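Local coordinates for protein 6-phosphogluconate dehydrogenase (Pseudomonas syringae, PDB 5U5G) that probably acts as an NADP(H)-dependent reductase in fosfomycin biosynthesis, holding NADP+ and (2-oxopropyl)phosphonic acid in one pocket, at residues A[6-11]-A[60-65]; A[27-32]-A[45-50]; A[180-185]-A[257-262]; A[186-191]-A[280-285]. All blocks are in the same frame, centred on the assembly; numbering follows the deposited sequence.

Contact 1: A[6-11]-A[60-65]; sequences GFIGLG and RVLFVC. With NAP (NADP nicotinamide-adenine-dinucleotide phosphate), chain E.
Phe7 and Phe63 share one face of a parallel strand pair and meet obliquely; the side chains of Ile8, Leu62 and Val64 take the other, where Gly6 has none. From CB, the Phe7 chain swings toward its own carbonyl carbon (chi1 -155°), which brings the ring beside Phe63 and Cys65. CG and the CD2–CE2 side then lie against Phe63 CB, with Phe7 CD2 3.5 Å from that carbon. The opposite side reaches Cys65, Phe7 CE1 standing 3.9 Å from Cys65 CB and CZ close by. The two phenyl planes are inclined at 31°, centroids 5.8 Å apart. On the other face Ile8 CD1 meets Val64 CG2 at 4.2 Å, and Leu62 CD2 lies 3.7 Å from Gly6 CA. Four backbone bonds of 2.8 to 2.9 Å join the strands: Gly6 N to Val61 O, Phe63 N to Gly6 O, Ile8 N to Phe63 O and Cys65 N to Ile8 O. Past them, the Gly9–Gly11 turn fits the glycine-rich GxGxxG pattern of a Rossmann fold. A water donates to Cys65 O and to O1N of NADP and is weakly held by Gly11 N. The carbonyl of Cys65, just past the last strand-to-strand bond, is thus linked through one water to the cofactor's diphosphate.

Contact 2: A[27-32]-A[45-50]; sequences PVHVHN and GAVWAP. With NAP (NADP nicotinamide-adenine-dinucleotide phosphate), chain E.
His29 and Val47, with Val30 and Trp48, pair the last two parallel strands at one end of the Rossmann sheet; helix 39-43 makes the beta-alpha-beta crossover between them, closing in a Schellman motif at Gly45. Main-chain hydrogen bonds of 2.8 to 3.0 Å come first: Val47 N to Val28 O, Val30 N to Val47 O and Ala49 N to Val30 O. A water spans Val28 N and Gly45 O before the strands pair. One side chain joins this network. His31 ND1 donates to Ala49 O over 2.9 Å, the acceptor lying at the ring's edge in its plane, which helps to set the imidazole's rotation. Aromatic contacts follow. Val47 CB rests 3.6 Å from the centroid of the His29 ring, almost on its normal, a CH-pi contact. Trp48, its CG anti to the backbone N (chi1 174°), turns its six-membered ring toward the neighbouring strand: CH2 is 3.2 Å from Asn32 O, which lies at the ring's edge, and CE3 is 3.5 Å from Val30 O, while the ring runs near parallel to His31 (27°) but slid too far to overlap it much. Apolar contact includes Val30 CG1 on Ala46 CB at 4.0 Å. In this contact the cofactor is held by Asn32, beyond the strand's end: OD1 accepts from O3B of the NADP ribose and also from Leu10 N, while ND2 donates to phosphate oxygen O1X at 2.8 Å, nearly straight at 169°.

Contact 3: A[180-185]-A[257-262]; sequences ESINLA and PFSTLA. With 7VD ((2-oxopropyl)phosphonic acid), chain F.
Ser259 OG, 4.3 Å from Ile182 CD1, is gripped from across the dimer: Gln193 NE2 and the Glu189 carboxylate, both of the second subunit, hydrogen-bond to it. The same carboxylate accepts from the backbone N atoms of Phe258 and Ser259, so a negative group faces the first turn of helix 257-273, where the helix dipole would probably help to hold it. Within the subunit the meeting is apolar. Ile182 carries it: CG1 beside its backbone N (chi1 -65°), with the chain running on extended, brings CG1 and CD1 to that first turn. Ile182 CG1 stands 3.9 Å from Ala262 CB and 3.8 Å from Phe258 O; its CD1 reaches the backbone, 4.1 Å from Ser259 N, and lies 4.2 Å from Phe258 CB. CG2 approaches the Phe258 ring obliquely. Ser181 adds its CB, 4.2 Å from Ala262 CB, while its OG turns back to Asn177 O. Both helices belong to the all-helical C-terminal domain; segments 180-185 and 257-262 cross at 77°, axes 9.2 Å apart. Helix 168-196 turns another side to the pocket of the bound (2-oxopropyl)phosphonic acid, where Glu180 makes a salt bridge through OE1 with Arg239, its OE2 lies 2.5 Å from O2 of the ligand, and Tyr217 and Lys173 of the same chain, with Arg212 of the second subunit, also hold that ligand.

Contact 4: A[186-191]-A[280-285]; sequences GAIEVI and CQYFSV
Cys280 meets Ile188 first: Ile188 CD1, at the end of a chain extended from CG1, lies 3.9 Å from Cys280 O and slightly farther from Cys280 CB. That carbonyl also receives Phe283 N, part of the 3-10 turn that leads into the last helix. Next, Tyr282 lays its CB 3.8 Å from the same CD1, and its ring comes obliquely to Ile188 CG2, with Tyr282 CD2 3.9 Å from it. Its CG is anti to the backbone N (chi1 -172°), which sends the ring across helix 168-196 to Glu189. There Tyr282 OH donates to Glu189 OE2 over 2.8 Å, arriving on the anti side of the oxygen and 23° out of the carboxylate plane; the oxygen lies in the plane of the phenol ring at its edge. OE2 also takes Phe258 N of the second subunit, so two donors bind this buried oxygen and the tyrosine braces a carboxylate used at the dimer interface. Phe283 closes the other side. Ile188 CG2 sits over one face of its ring, displaced toward the rim and 3.4 Å from Phe283 CD1, in a CH-pi contact, and Ile188 CG1 is 3.7 Å from Phe283 CE2. Ile191 CG2 comes to the edge instead, 3.9 Å from Phe283 CE1. Ile188 is thereby wedged between the two aromatic residues. In this way the C-terminal helix 282-287 docks on the long helix 168-196, within the helical, dimer-forming domain characteristic of the 6-phosphogluconate and 3-hydroxyisobutyrate dehydrogenase family.

Overall arrangement
From the N terminus, strand 5-8 opens contact 1, which closes only when the chain returns as strand 61-64. Contact 2 falls within that loop and closes the shorter crossover from strand 28-31 to 47-48. The two share a sheet, since strand 28-31 also borders strand 5-8, and both touch NADP. Contacts 3 and 4 come later, in the helical domain on the opposite side of the chain's centre; about 31 Å separates the centres of contacts 1 and 3. Both start on helix 168-196, and their segments cross in sequence: 180-185, 186-191, 257-262, 280-285. They tie the two last helices to that long one, and both also reach the second subunit.

Contact 1: A[6-11]-A[60-65]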
# COMPACT_ATOMS: atom_id res chain seq x y z
N GLY A 6 -3.69 -5.70 -34.08
CA GLY A 6 -5.08 -5.94 -33.76
C GLY A 6 -5.34 -5.84 -32.26
O GLY A 6 -4.42 -5.94 -31.45
N PHE A 7 -6.61 -5.64 -31.90
CA PHE A 7 -6.99 -5.52 -30.50
C PHE A 7 -8.41 -6.03 -30.30
O PHE A 7 -9.34 -5.53 -30.95
CB PHE A 7 -6.86 -4.07 -30.02
CG PHE A 7 -6.64 -3.94 -28.54
CD1 PHE A 7 -7.67 -4.20 -27.64
CD2 PHE A 7 -5.40 -3.56 -28.05
CE1 PHE A 7 -7.47 -4.08 -26.30
CE2 PHE A 7 -5.19 -3.43 -26.70
CZ PHE A 7 -6.22 -3.70 -25.81
N ILE A 8 -8.58 -7.01 -29.41
CA ILE A 8 -9.87 -7.61 -29.10
C ILE A 8 -10.21 -7.31 -27.65
O ILE A 8 -9.43 -7.63 -26.75
CB ILE A 8 -9.84 -9.14 -29.32
CG1 ILE A 8 -9.48 -9.50 -30.75
CG2 ILE A 8 -11.16 -9.77 -28.88
CD1 ILE A 8 -8.82 -10.90 -30.87
N GLY A 9 -11.38 -6.73 -27.42
CA GLY A 9 -11.79 -6.45 -26.06
C GLY A 9 -11.70 -4.97 -25.78
O GLY A 9 -10.64 -4.45 -25.44
N LEU A 10 -12.82 -4.28 -25.95
CA LEU A 10 -12.82 -2.84 -25.80
C LEU A 10 -13.59 -2.48 -24.55
O LEU A 10 -14.51 -1.65 -24.58
CB LEU A 10 -13.42 -2.18 -27.05
CG LEU A 10 -12.66 -2.53 -28.35
CD1 LEU A 10 -13.32 -1.91 -29.58
CD2 LEU A 10 -11.18 -2.12 -28.28
N GLY A 11 -13.25 -3.13 -23.45
CA GLY A 11 -13.76 -2.74 -22.15
C GLY A 11 -12.99 -1.54 -21.64
O GLY A 11 -12.31 -0.84 -22.39
N ARG A 60 -0.71 -9.31 -37.82
CA ARG A 60 0.07 -10.47 -37.43
C ARG A 60 0.40 -10.48 -35.94
O ARG A 60 0.88 -11.50 -35.44
CB ARG A 60 1.37 -10.54 -38.26
CG ARG A 60 1.15 -10.35 -39.77
CD ARG A 60 0.93 -11.67 -40.54
NE ARG A 60 -0.13 -12.53 -40.00
CZ ARG A 60 -1.43 -12.35 -40.21
NH1 ARG A 60 -1.86 -11.34 -40.97
NH2 ARG A 60 -2.31 -13.20 -39.67
N VAL A 61 0.17 -9.36 -35.25
CA VAL A 61 0.23 -9.28 -33.79
C VAL A 61 -1.10 -8.73 -33.30
O VAL A 61 -1.59 -7.72 -33.82
CB VAL A 61 1.38 -8.37 -33.30
CG1 VAL A 61 1.41 -8.38 -31.76
CG2 VAL A 61 2.71 -8.83 -33.86
N LEU A 62 -1.70 -9.42 -32.32
CA LEU A 62 -2.99 -9.03 -31.75
C LEU A 62 -2.88 -8.94 -30.23
O LEU A 62 -2.17 -9.73 -29.60
CB LEU A 62 -4.11 -10.02 -32.08
CG LEU A 62 -4.28 -10.63 -33.47
CD1 LEU A 62 -5.47 -11.54 -33.46
CD2 LEU A 62 -4.46 -9.54 -34.49
N PHE A 63 -3.59 -7.98 -29.65
CA PHE A 63 -3.79 -7.91 -28.21
C PHE A 63 -5.20 -8.39 -27.86
O PHE A 63 -6.15 -8.18 -28.63
CB PHE A 63 -3.60 -6.49 -27.67
CG PHE A 63 -2.20 -5.95 -27.83
CD1 PHE A 63 -1.24 -6.18 -26.84
CD2 PHE A 63 -1.86 -5.18 -28.93
CE1 PHE A 63 0.04 -5.67 -26.97
CE2 PHE A 63 -0.57 -4.68 -29.08
CZ PHE A 63 0.38 -4.93 -28.09
N VAL A 64 -5.32 -9.02 -26.70
CA VAL A 64 -6.59 -9.48 -26.15
C VAL A 64 -6.73 -8.88 -24.75
O VAL A 64 -5.80 -8.99 -23.94
CB VAL A 64 -6.67 -11.02 -26.08
CG1 VAL A 64 -8.00 -11.47 -25.44
CG2 VAL A 64 -6.50 -11.63 -27.45
N CYS A 65 -7.88 -8.26 -24.47
CA CYS A 65 -8.11 -7.68 -23.14
C CYS A 65 -9.59 -7.83 -22.80
O CYS A 65 -10.41 -6.92 -22.97
CB CYS A 65 -7.66 -6.23 -23.05
SG CYS A 65 -7.66 -5.63 -21.36
PA NAP E . -14.78 -4.73 -18.75
O1A NAP E . -15.86 -5.43 -18.01
O2A NAP E . -14.68 -3.23 -18.74
O5B NAP E . -14.76 -5.24 -20.33
C5B NAP E . -14.78 -6.64 -20.32
C4B NAP E . -14.43 -7.09 -21.76
O4B NAP E . -14.55 -8.51 -21.90
C3B NAP E . -15.39 -6.38 -22.78
O3B NAP E . -14.71 -6.15 -23.97
C2B NAP E . -16.43 -7.50 -23.02
O2B NAP E . -17.03 -7.48 -24.22
C1B NAP E . -15.43 -8.73 -22.99
N9A NAP E . -16.20 -9.94 -22.77
C8A NAP E . -16.71 -10.47 -21.57
N7A NAP E . -17.42 -11.62 -21.75
C5A NAP E . -17.38 -11.81 -23.13
C6A NAP E . -17.92 -12.81 -23.97
N6A NAP E . -18.65 -13.85 -23.44
N1A NAP E . -17.75 -12.78 -25.31
C2A NAP E . -17.02 -11.73 -25.79
N3A NAP E . -16.43 -10.72 -25.13
C4A NAP E . -16.63 -10.78 -23.78
O3 NAP E . -13.50 -5.41 -17.98
PN NAP E . -12.18 -4.50 -17.93
O1N NAP E . -11.80 -3.94 -19.24
O2N NAP E . -12.03 -3.74 -16.63
O5D NAP E . -10.96 -5.71 -17.66
C5D NAP E . -10.64 -6.37 -18.80
C4D NAP E . -9.43 -7.24 -18.47
O4D NAP E . -8.34 -6.41 -18.00
C3D NAP E . -9.80 -8.22 -17.28
O3D NAP E . -9.17 -9.44 -17.50
C2D NAP E . -9.23 -7.52 -16.07
O2D NAP E . -8.83 -8.40 -15.05
C1D NAP E . -7.96 -6.87 -16.71
N1N NAP E . -7.52 -5.72 -15.95
C2N NAP E . -8.37 -4.62 -15.68
C3N NAP E . -7.86 -3.52 -15.03
C7N NAP E . -8.70 -2.35 -14.76
O7N NAP E . -8.28 -1.33 -14.22
N7N NAP E . -10.02 -2.35 -15.18
C4N NAP E . -6.41 -3.44 -14.62
C5N NAP E . -5.63 -4.64 -14.93
C6N NAP E . -6.17 -5.69 -15.53
P2B NAP E . -18.51 -6.39 -24.33
O1X NAP E . -17.82 -5.06 -24.37
O2X NAP E . -19.17 -6.87 -25.63
O3X NAP E . -19.19 -6.77 -23.04
O HOH W 1 -11.00 -4.35 -21.90

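Contact 2: A[27-32]-A[45-50]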
# COMPACT_ATOMS: atom_id res chain seq x y z
N PRO A 27 -1.11 2.01 -36.30
CA PRO A 27 -2.39 1.61 -36.91
C PRO A 27 -2.99 0.46 -36.12
O PRO A 27 -2.32 -0.55 -35.87
CB PRO A 27 -2.00 1.19 -38.33
CG PRO A 27 -0.57 0.78 -38.22
CD PRO A 27 0.05 1.55 -37.09
N VAL A 28 -4.24 0.62 -35.69
CA VAL A 28 -4.88 -0.35 -34.81
C VAL A 28 -6.22 -0.77 -35.40
O VAL A 28 -7.08 0.08 -35.67
CB VAL A 28 -5.10 0.20 -33.38
CG1 VAL A 28 -5.59 -0.91 -32.46
CG2 VAL A 28 -3.82 0.85 -32.83
N HIS A 29 -6.40 -2.07 -35.58
CA HIS A 29 -7.69 -2.64 -35.94
C HIS A 29 -8.32 -3.25 -34.70
O HIS A 29 -7.66 -3.98 -33.95
CB HIS A 29 -7.52 -3.68 -37.05
CG HIS A 29 -7.14 -3.08 -38.37
ND1 HIS A 29 -7.59 -3.58 -39.57
CD2 HIS A 29 -6.36 -2.01 -38.67
CE1 HIS A 29 -7.09 -2.85 -40.56
NE2 HIS A 29 -6.35 -1.89 -40.03
N VAL A 30 -9.58 -2.94 -34.46
CA VAL A 30 -10.21 -3.25 -33.18
C VAL A 30 -11.45 -4.09 -33.42
O VAL A 30 -12.15 -3.94 -34.43
CB VAL A 30 -10.54 -1.98 -32.37
CG1 VAL A 30 -9.26 -1.24 -32.02
CG2 VAL A 30 -11.52 -1.09 -33.14
N HIS A 31 -11.70 -4.99 -32.47
CA HIS A 31 -12.89 -5.82 -32.44
C HIS A 31 -13.42 -5.92 -31.02
O HIS A 31 -12.65 -6.05 -30.06
CB HIS A 31 -12.63 -7.24 -32.95
CG HIS A 31 -13.82 -8.13 -32.82
ND1 HIS A 31 -14.89 -8.06 -33.68
CD2 HIS A 31 -14.13 -9.09 -31.91
CE1 HIS A 31 -15.80 -8.95 -33.32
NE2 HIS A 31 -15.36 -9.58 -32.25
N ASN A 32 -14.74 -5.87 -30.89
CA ASN A 32 -15.40 -6.10 -29.62
C ASN A 32 -16.77 -6.72 -29.90
O ASN A 32 -17.37 -6.45 -30.95
CB ASN A 32 -15.54 -4.81 -28.80
CG ASN A 32 -15.97 -5.06 -27.36
OD1 ASN A 32 -15.27 -5.72 -26.60
ND2 ASN A 32 -17.10 -4.49 -26.97
N GLY A 45 -9.27 7.14 -35.26
CA GLY A 45 -8.36 6.53 -36.21
C GLY A 45 -8.31 5.01 -36.22
O GLY A 45 -7.67 4.44 -37.11
N ALA A 46 -8.93 4.32 -35.26
CA ALA A 46 -8.92 2.86 -35.32
C ALA A 46 -9.82 2.36 -36.45
O ALA A 46 -10.70 3.07 -36.93
CB ALA A 46 -9.39 2.26 -33.99
N VAL A 47 -9.57 1.12 -36.88
CA VAL A 47 -10.31 0.48 -37.96
C VAL A 47 -11.14 -0.67 -37.38
O VAL A 47 -10.59 -1.57 -36.73
CB VAL A 47 -9.37 -0.04 -39.07
CG1 VAL A 47 -10.16 -0.71 -40.17
CG2 VAL A 47 -8.50 1.11 -39.64
N TRP A 48 -12.44 -0.66 -37.65
CA TRP A 48 -13.32 -1.71 -37.14
C TRP A 48 -13.10 -3.02 -37.88
O TRP A 48 -13.09 -3.06 -39.11
CB TRP A 48 -14.78 -1.28 -37.26
CG TRP A 48 -15.78 -2.35 -36.88
CD1 TRP A 48 -16.66 -2.99 -37.72
CD2 TRP A 48 -16.00 -2.89 -35.58
NE1 TRP A 48 -17.42 -3.89 -37.00
CE2 TRP A 48 -17.04 -3.85 -35.69
CE3 TRP A 48 -15.42 -2.67 -34.32
CZ2 TRP A 48 -17.51 -4.58 -34.60
CZ3 TRP A 48 -15.90 -3.40 -33.23
CH2 TRP A 48 -16.93 -4.34 -33.38
N ALA A 49 -12.90 -4.10 -37.11
CA ALA A 49 -12.93 -5.47 -37.63
C ALA A 49 -14.20 -6.14 -37.11
O ALA A 49 -14.38 -6.20 -35.88
CB ALA A 49 -11.69 -6.25 -37.21
N PRO A 50 -15.12 -6.60 -37.97
CA PRO A 50 -16.37 -7.19 -37.46
C PRO A 50 -16.21 -8.59 -36.90
O PRO A 50 -17.13 -9.08 -36.23
CB PRO A 50 -17.27 -7.22 -38.71
CG PRO A 50 -16.30 -7.34 -39.85
CD PRO A 50 -15.13 -6.47 -39.44
PA NAP E . -14.78 -4.73 -18.75
O1A NAP E . -15.86 -5.43 -18.01
O2A NAP E . -14.68 -3.23 -18.74
O5B NAP E . -14.76 -5.24 -20.33
C5B NAP E . -14.78 -6.64 -20.32
C4B NAP E . -14.43 -7.09 -21.76
O4B NAP E . -14.55 -8.51 -21.90
C3B NAP E . -15.39 -6.38 -22.78
O3B NAP E . -14.71 -6.15 -23.97
C2B NAP E . -16.43 -7.50 -23.02
O2B NAP E . -17.03 -7.48 -24.22
C1B NAP E . -15.43 -8.73 -22.99
N9A NAP E . -16.20 -9.94 -22.77
C8A NAP E . -16.71 -10.47 -21.57
N7A NAP E . -17.42 -11.62 -21.75
C5A NAP E . -17.38 -11.81 -23.13
C6A NAP E . -17.92 -12.81 -23.97
N6A NAP E . -18.65 -13.85 -23.44
N1A NAP E . -17.75 -12.78 -25.31
C2A NAP E . -17.02 -11.73 -25.79
N3A NAP E . -16.43 -10.72 -25.13
C4A NAP E . -16.63 -10.78 -23.78
O3 NAP E . -13.50 -5.41 -17.98
PN NAP E . -12.18 -4.50 -17.93
O1N NAP E . -11.80 -3.94 -19.24
O2N NAP E . -12.03 -3.74 -16.63
O5D NAP E . -10.96 -5.71 -17.66
C5D NAP E . -10.64 -6.37 -18.80
C4D NAP E . -9.43 -7.24 -18.47
O4D NAP E . -8.34 -6.41 -18.00
C3D NAP E . -9.80 -8.22 -17.28
O3D NAP E . -9.17 -9.44 -17.50
C2D NAP E . -9.23 -7.52 -16.07
O2D NAP E . -8.83 -8.40 -15.05
C1D NAP E . -7.96 -6.87 -16.71
N1N NAP E . -7.52 -5.72 -15.95
C2N NAP E . -8.37 -4.62 -15.68
C3N NAP E . -7.86 -3.52 -15.03
C7N NAP E . -8.70 -2.35 -14.76
O7N NAP E . -8.28 -1.33 -14.22
N7N NAP E . -10.02 -2.35 -15.18
C4N NAP E . -6.41 -3.44 -14.62
C5N NAP E . -5.63 -4.64 -14.93
C6N NAP E . -6.17 -5.69 -15.53
P2B NAP E . -18.51 -6.39 -24.33
O1X NAP E . -17.82 -5.06 -24.37
O2X NAP E . -19.17 -6.87 -25.63
O3X NAP E . -19.19 -6.77 -23.04
O HOH W 2 -5.32 2.91 -36.86

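Contact 3: A[180-185]-A[257-262]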
# COMPACT_ATOMS: atom_id res chain seq x y z
N GLU A 180 -4.00 -6.00 -3.50
CA GLU A 180 -4.84 -4.85 -3.81
C GLU A 180 -6.13 -4.89 -3.02
O GLU A 180 -6.54 -3.90 -2.40
CB GLU A 180 -5.18 -4.83 -5.31
CG GLU A 180 -4.00 -4.70 -6.24
CD GLU A 180 -4.42 -4.60 -7.70
OE1 GLU A 180 -5.57 -4.97 -8.00
OE2 GLU A 180 -3.59 -4.17 -8.53
N SER A 181 -6.80 -6.04 -3.06
CA SER A 181 -8.12 -6.19 -2.47
C SER A 181 -8.06 -5.97 -0.96
O SER A 181 -8.93 -5.31 -0.38
CB SER A 181 -8.68 -7.57 -2.80
OG SER A 181 -8.58 -7.84 -4.19
N ILE A 182 -7.03 -6.52 -0.32
CA ILE A 182 -6.86 -6.32 1.12
C ILE A 182 -6.57 -4.86 1.43
O ILE A 182 -7.13 -4.28 2.36
CB ILE A 182 -5.74 -7.23 1.66
CG1 ILE A 182 -6.15 -8.70 1.51
CG2 ILE A 182 -5.48 -6.88 3.12
CD1 ILE A 182 -4.96 -9.70 1.56
N ASN A 183 -5.65 -4.24 0.66
CA ASN A 183 -5.31 -2.84 0.87
C ASN A 183 -6.52 -1.95 0.68
O ASN A 183 -6.73 -0.99 1.44
CB ASN A 183 -4.20 -2.40 -0.08
CG ASN A 183 -2.88 -3.12 0.17
OD1 ASN A 183 -2.73 -3.83 1.16
ND2 ASN A 183 -1.92 -2.93 -0.73
N LEU A 184 -7.30 -2.21 -0.38
CA LEU A 184 -8.46 -1.39 -0.69
C LEU A 184 -9.50 -1.48 0.40
O LEU A 184 -10.03 -0.47 0.86
CB LEU A 184 -9.05 -1.81 -2.04
CG LEU A 184 -10.31 -1.04 -2.50
CD1 LEU A 184 -10.05 0.46 -2.55
CD2 LEU A 184 -10.78 -1.54 -3.86
N ALA A 185 -9.83 -2.71 0.84
CA ALA A 185 -10.83 -2.86 1.89
C ALA A 185 -10.37 -2.23 3.19
O ALA A 185 -11.16 -1.61 3.91
CB ALA A 185 -11.17 -4.33 2.10
N PRO A 257 -6.46 -15.73 6.77
CA PRO A 257 -7.70 -15.00 7.08
C PRO A 257 -7.88 -13.68 6.34
O PRO A 257 -9.00 -13.36 5.97
CB PRO A 257 -7.61 -14.80 8.60
CG PRO A 257 -6.18 -15.07 8.96
CD PRO A 257 -5.69 -16.07 7.98
N PHE A 258 -6.82 -12.90 6.14
CA PHE A 258 -7.02 -11.65 5.41
C PHE A 258 -7.40 -11.92 3.96
O PHE A 258 -8.29 -11.25 3.42
CB PHE A 258 -5.77 -10.76 5.49
CG PHE A 258 -5.71 -9.95 6.76
CD1 PHE A 258 -5.05 -10.43 7.88
CD2 PHE A 258 -6.34 -8.71 6.85
CE1 PHE A 258 -5.00 -9.69 9.06
CE2 PHE A 258 -6.30 -7.97 8.02
CZ PHE A 258 -5.62 -8.46 9.13
N SER A 259 -6.76 -12.91 3.34
CA SER A 259 -7.11 -13.29 1.97
C SER A 259 -8.56 -13.75 1.88
O SER A 259 -9.32 -13.25 1.05
CB SER A 259 -6.18 -14.41 1.48
OG SER A 259 -4.82 -14.02 1.56
N THR A 260 -8.95 -14.69 2.75
CA THR A 260 -10.31 -15.21 2.73
C THR A 260 -11.33 -14.13 3.06
O THR A 260 -12.42 -14.09 2.48
CB THR A 260 -10.41 -16.40 3.69
OG1 THR A 260 -9.71 -17.53 3.14
CG2 THR A 260 -11.85 -16.80 3.90
N LEU A 261 -10.99 -13.21 3.97
CA LEU A 261 -11.89 -12.09 4.25
C LEU A 261 -12.07 -11.20 3.02
O LEU A 261 -13.18 -10.75 2.73
CB LEU A 261 -11.38 -11.26 5.44
CG LEU A 261 -12.29 -10.13 5.91
CD1 LEU A 261 -13.68 -10.63 6.32
CD2 LEU A 261 -11.61 -9.41 7.08
N ALA A 262 -10.99 -10.97 2.27
CA ALA A 262 -11.09 -10.15 1.06
C ALA A 262 -11.99 -10.81 0.02
O ALA A 262 -12.77 -10.13 -0.65
CB ALA A 262 -9.70 -9.89 0.49
P1 7VD F . -5.02 -2.87 -11.34
C1 7VD F . -6.75 -3.36 -11.57
O2 7VD F . -4.08 -4.01 -11.00
O3 7VD F . -4.49 -2.11 -12.53
O4 7VD F . -5.17 -1.94 -10.16
C6 7VD F . -7.02 -4.84 -11.65
O7 7VD F . -6.23 -5.61 -12.19
C8 7VD F . -8.31 -5.31 -11.02

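Contact 4: A[186-191]-A[280-285]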
# COMPACT_ATOMS: atom_id res chain seq x y z
N GLY A 186 -9.08 -2.37 3.52
CA GLY A 186 -8.56 -1.71 4.71
C GLY A 186 -8.61 -0.20 4.59
O GLY A 186 -9.01 0.50 5.53
N ALA A 187 -8.21 0.33 3.42
CA ALA A 187 -8.18 1.77 3.25
C ALA A 187 -9.58 2.36 3.36
O ALA A 187 -9.77 3.41 4.00
CB ALA A 187 -7.53 2.15 1.91
N ILE A 188 -10.58 1.68 2.79
CA ILE A 188 -11.97 2.15 2.90
C ILE A 188 -12.45 2.10 4.36
O ILE A 188 -13.18 2.99 4.82
CB ILE A 188 -12.89 1.34 1.96
CG1 ILE A 188 -12.54 1.64 0.51
CG2 ILE A 188 -14.36 1.67 2.21
CD1 ILE A 188 -13.36 0.85 -0.50
N GLU A 189 -12.04 1.08 5.11
CA GLU A 189 -12.41 1.05 6.52
C GLU A 189 -11.76 2.18 7.29
O GLU A 189 -12.40 2.81 8.14
CB GLU A 189 -12.04 -0.30 7.13
CG GLU A 189 -12.98 -1.41 6.70
CD GLU A 189 -12.71 -2.71 7.44
OE1 GLU A 189 -12.12 -2.65 8.55
OE2 GLU A 189 -13.09 -3.77 6.94
N VAL A 190 -10.50 2.48 6.99
CA VAL A 190 -9.79 3.51 7.74
C VAL A 190 -10.33 4.89 7.40
O VAL A 190 -10.56 5.72 8.29
CB VAL A 190 -8.28 3.36 7.48
CG1 VAL A 190 -7.54 4.64 7.77
CG2 VAL A 190 -7.74 2.21 8.34
N ILE A 191 -10.57 5.16 6.11
CA ILE A 191 -11.17 6.43 5.71
C ILE A 191 -12.54 6.59 6.34
O ILE A 191 -12.89 7.66 6.85
CB ILE A 191 -11.25 6.53 4.17
CG1 ILE A 191 -9.84 6.57 3.57
CG2 ILE A 191 -12.05 7.76 3.77
CD1 ILE A 191 -9.81 6.33 2.09
N CYS A 280 -14.97 0.25 -5.25
CA CYS A 280 -14.99 1.10 -4.07
C CYS A 280 -16.37 1.24 -3.45
O CYS A 280 -16.50 1.98 -2.47
CB CYS A 280 -14.45 2.49 -4.40
SG CYS A 280 -12.72 2.49 -4.92
N GLN A 281 -17.40 0.55 -3.95
CA GLN A 281 -18.71 0.61 -3.31
C GLN A 281 -18.75 -0.11 -1.96
O GLN A 281 -19.78 -0.05 -1.27
CB GLN A 281 -19.77 0.04 -4.26
CG GLN A 281 -20.39 1.12 -5.16
CD GLN A 281 -21.13 2.17 -4.35
OE1 GLN A 281 -22.16 1.88 -3.76
NE2 GLN A 281 -20.59 3.39 -4.30
N TYR A 282 -17.66 -0.76 -1.55
CA TYR A 282 -17.52 -1.15 -0.15
C TYR A 282 -17.80 0.03 0.78
O TYR A 282 -18.32 -0.17 1.88
CB TYR A 282 -16.12 -1.70 0.11
CG TYR A 282 -15.91 -2.31 1.49
CD1 TYR A 282 -16.91 -3.05 2.11
CD2 TYR A 282 -14.69 -2.18 2.16
CE1 TYR A 282 -16.70 -3.64 3.37
CE2 TYR A 282 -14.48 -2.76 3.41
CZ TYR A 282 -15.48 -3.49 4.00
OH TYR A 282 -15.25 -4.05 5.25
N PHE A 283 -17.46 1.26 0.35
CA PHE A 283 -17.78 2.47 1.12
C PHE A 283 -19.25 2.49 1.53
O PHE A 283 -19.58 2.67 2.70
CB PHE A 283 -17.48 3.73 0.30
CG PHE A 283 -16.11 4.32 0.55
CD1 PHE A 283 -15.76 4.79 1.82
CD2 PHE A 283 -15.20 4.43 -0.48
CE1 PHE A 283 -14.50 5.34 2.04
CE2 PHE A 283 -13.95 4.99 -0.28
CZ PHE A 283 -13.59 5.44 0.98
N SER A 284 -20.15 2.29 0.56
CA SER A 284 -21.56 2.40 0.88
C SER A 284 -22.07 1.17 1.62
O SER A 284 -22.92 1.29 2.50
CB SER A 284 -22.38 2.65 -0.39
OG SER A 284 -22.27 1.55 -1.27
N VAL A 285 -21.54 -0.02 1.30
CA VAL A 285 -21.93 -1.22 2.04
C VAL A 285 -21.51 -1.10 3.49
O VAL A 285 -22.26 -1.45 4.41
CB VAL A 285 -21.33 -2.47 1.38
CG1 VAL A 285 -21.48 -3.68 2.30
CG2 VAL A 285 -21.98 -2.74 0.04